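Local coordinates for protein alanine racemase (Oenococcus oeni PSU-1, PDB 3HUR) that belongs to the alanine racemase family, pairing an N-terminal TIM-barrel domain with a C-terminal domain rich in beta strands, at residues A[164-169]-A[206-211]. Sequence-based numbering, arbitrary orientation.
Sequences THFATA and SATCIW. With SO4 (sulfate ion), chain B.
Ala169 presses its methyl against the flank of helix 206-211, touching both Ala207 and Thr208. Its CB lies 3.6 Å from Ala207 CB. Thr208 OG1 is 3.7 Å from the same Ala169 CB. The small side chains on both sides let the backbones come close, with Ala169 CA 5.3 Å from Ala207 CA. Thr208 reaches across with its hydroxyl: a chi1 of -46° sets OG1 anti to the carbonyl carbon, beside the backbone N, where it touches both the Ala169 methyl and the Phe166 ring. That ring turns its edge to this oxygen, with CD2 3.9 Å from Thr208 OG1, and the two side chains cross at about a right angle. A water bridges the same pair: it donates to Thr208 OG1 at 2.6 Å and accepts from Phe166 N at 3.1 Å. The buried Thr208 hydroxyl is also hydrogen-bonded back to Asn205 OD1, just before the helix. A sulfate ion, probably from the crystallisation liquor, lies at Ser206. The contact joins the loop after barrel strand 157-163 to the short helix following strand 201-202, while helix 174-191 packs on Phe166, whose ring stacks with Phe180.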
loop_
_atom_site.group_PDB
_atom_site.type_symbol
_atom_site.label_atom_id
_atom_site.label_comp_id
_atom_site.label_asym_id
_atom_site.label_seq_id
_atom_site.Cartn_x
_atom_site.Cartn_y
_atom_site.Cartn_z
ATOM N N THR A 164 39.314 2.736 4.458
ATOM C CA THR A 164 38.430 1.588 4.670
ATOM C C THR A 164 37.218 2.057 5.466
ATOM O O THR A 164 37.157 3.200 5.902
ATOM C CB THR A 164 39.150 0.510 5.533
ATOM O OG1 THR A 164 38.492 -0.758 5.426
ATOM C CG2 THR A 164 39.198 0.928 7.016
ATOM N N HIS A 165 36.288 1.166 5.752
ATOM C CA HIS A 165 35.293 1.491 6.804
ATOM C C HIS A 165 34.798 0.212 7.408
ATOM O O HIS A 165 34.873 -0.857 6.772
ATOM C CB HIS A 165 34.064 2.186 6.213
ATOM C CG HIS A 165 33.264 1.275 5.344
ATOM N ND1 HIS A 165 32.064 0.741 5.747
ATOM C CD2 HIS A 165 33.565 0.698 4.154
ATOM C CE1 HIS A 165 31.629 -0.088 4.810
ATOM N NE2 HIS A 165 32.529 -0.141 3.841
ATOM N N PHE A 166 34.196 0.374 8.575
ATOM C CA PHE A 166 33.755 -0.709 9.414
ATOM C C PHE A 166 32.259 -0.933 9.229
ATOM O O PHE A 166 31.478 -0.059 9.485
ATOM C CB PHE A 166 34.102 -0.375 10.883
ATOM C CG PHE A 166 35.593 -0.227 11.108
ATOM C CD1 PHE A 166 36.406 -1.352 11.268
ATOM C CD2 PHE A 166 36.203 1.011 11.078
ATOM C CE1 PHE A 166 37.801 -1.228 11.405
ATOM C CE2 PHE A 166 37.585 1.132 11.242
ATOM C CZ PHE A 166 38.379 0.003 11.412
ATOM N N ALA A 167 31.883 -2.128 8.794
ATOM C CA ALA A 167 30.499 -2.497 8.604
ATOM C C ALA A 167 29.671 -2.563 9.871
ATOM O O ALA A 167 28.464 -2.349 9.821
ATOM C CB ALA A 167 30.420 -3.811 7.906
ATOM N N THR A 168 30.260 -2.863 11.014
ATOM C CA THR A 168 29.415 -3.169 12.147
ATOM C C THR A 168 29.552 -2.152 13.268
ATOM O O THR A 168 29.175 -2.408 14.421
ATOM C CB THR A 168 29.661 -4.605 12.636
ATOM O OG1 THR A 168 31.028 -4.737 13.000
ATOM C CG2 THR A 168 29.292 -5.648 11.517
ATOM N N ALA A 169 30.040 -0.971 12.926
ATOM C CA ALA A 169 30.093 0.112 13.892
ATOM C C ALA A 169 28.677 0.573 14.304
ATOM O O ALA A 169 28.496 1.008 15.428
ATOM C CB ALA A 169 30.914 1.280 13.335
ATOM N N SER A 206 30.086 7.227 9.567
ATOM C CA SER A 206 29.292 7.975 10.548
ATOM C C SER A 206 29.301 7.286 11.891
ATOM O O SER A 206 29.388 7.914 12.942
ATOM C CB SER A 206 27.826 8.123 10.080
ATOM O OG SER A 206 27.619 9.195 9.157
ATOM N N ALA A 207 29.123 5.986 11.836
ATOM C CA ALA A 207 28.943 5.178 13.020
ATOM C C ALA A 207 30.297 5.105 13.809
ATOM O O ALA A 207 30.333 5.275 15.042
ATOM C CB ALA A 207 28.425 3.772 12.603
ATOM N N THR A 208 31.389 4.920 13.066
ATOM C CA THR A 208 32.691 4.961 13.620
ATOM C C THR A 208 32.900 6.302 14.278
ATOM O O THR A 208 33.360 6.372 15.436
ATOM C CB THR A 208 33.761 4.696 12.577
ATOM O OG1 THR A 208 33.389 3.565 11.786
ATOM C CG2 THR A 208 35.094 4.376 13.256
ATOM N N CYS A 209 32.524 7.381 13.610
ATOM C CA CYS A 209 32.708 8.697 14.226
ATOM C C CYS A 209 31.919 8.823 15.529
ATOM O O CYS A 209 32.413 9.388 16.531
ATOM C CB CYS A 209 32.304 9.834 13.262
ATOM S SG CYS A 209 33.413 10.088 11.850
ATOM N N ILE A 210 30.685 8.325 15.530
ATOM C CA ILE A 210 29.811 8.598 16.677
ATOM C C ILE A 210 30.249 7.775 17.899
ATOM O O ILE A 210 30.645 8.352 18.893
ATOM C CB ILE A 210 28.317 8.317 16.399
ATOM C CG1 ILE A 210 27.768 9.275 15.329
ATOM C CG2 ILE A 210 27.501 8.410 17.709
ATOM C CD1 ILE A 210 26.469 8.858 14.779
ATOM N N TRP A 211 30.202 6.448 17.774
ATOM C CA TRP A 211 30.408 5.527 18.891
ATOM C C TRP A 211 31.846 4.984 19.138
ATOM O O TRP A 211 32.013 4.167 20.007
ATOM C CB TRP A 211 29.424 4.347 18.786
ATOM C CG TRP A 211 28.006 4.796 18.961
ATOM C CD1 TRP A 211 27.394 5.177 20.123
ATOM C CD2 TRP A 211 27.046 4.998 17.917
ATOM N NE1 TRP A 211 26.088 5.581 19.864
ATOM C CE2 TRP A 211 25.861 5.491 18.519
ATOM C CE3 TRP A 211 27.074 4.804 16.533
ATOM C CZ2 TRP A 211 24.712 5.762 17.793
ATOM C CZ3 TRP A 211 25.937 5.077 15.815
ATOM C CH2 TRP A 211 24.763 5.556 16.448
HETATM S S SO4 B . 27.862 6.587 6.302
HETATM O O1 SO4 B . 26.439 6.712 6.109
HETATM O O2 SO4 B . 28.246 5.331 6.894
HETATM O O3 SO4 B . 28.490 6.556 5.015
HETATM O O4 SO4 B . 28.178 7.697 7.187
HETATM O O HOH W 1 34.104 3.393 9.310
#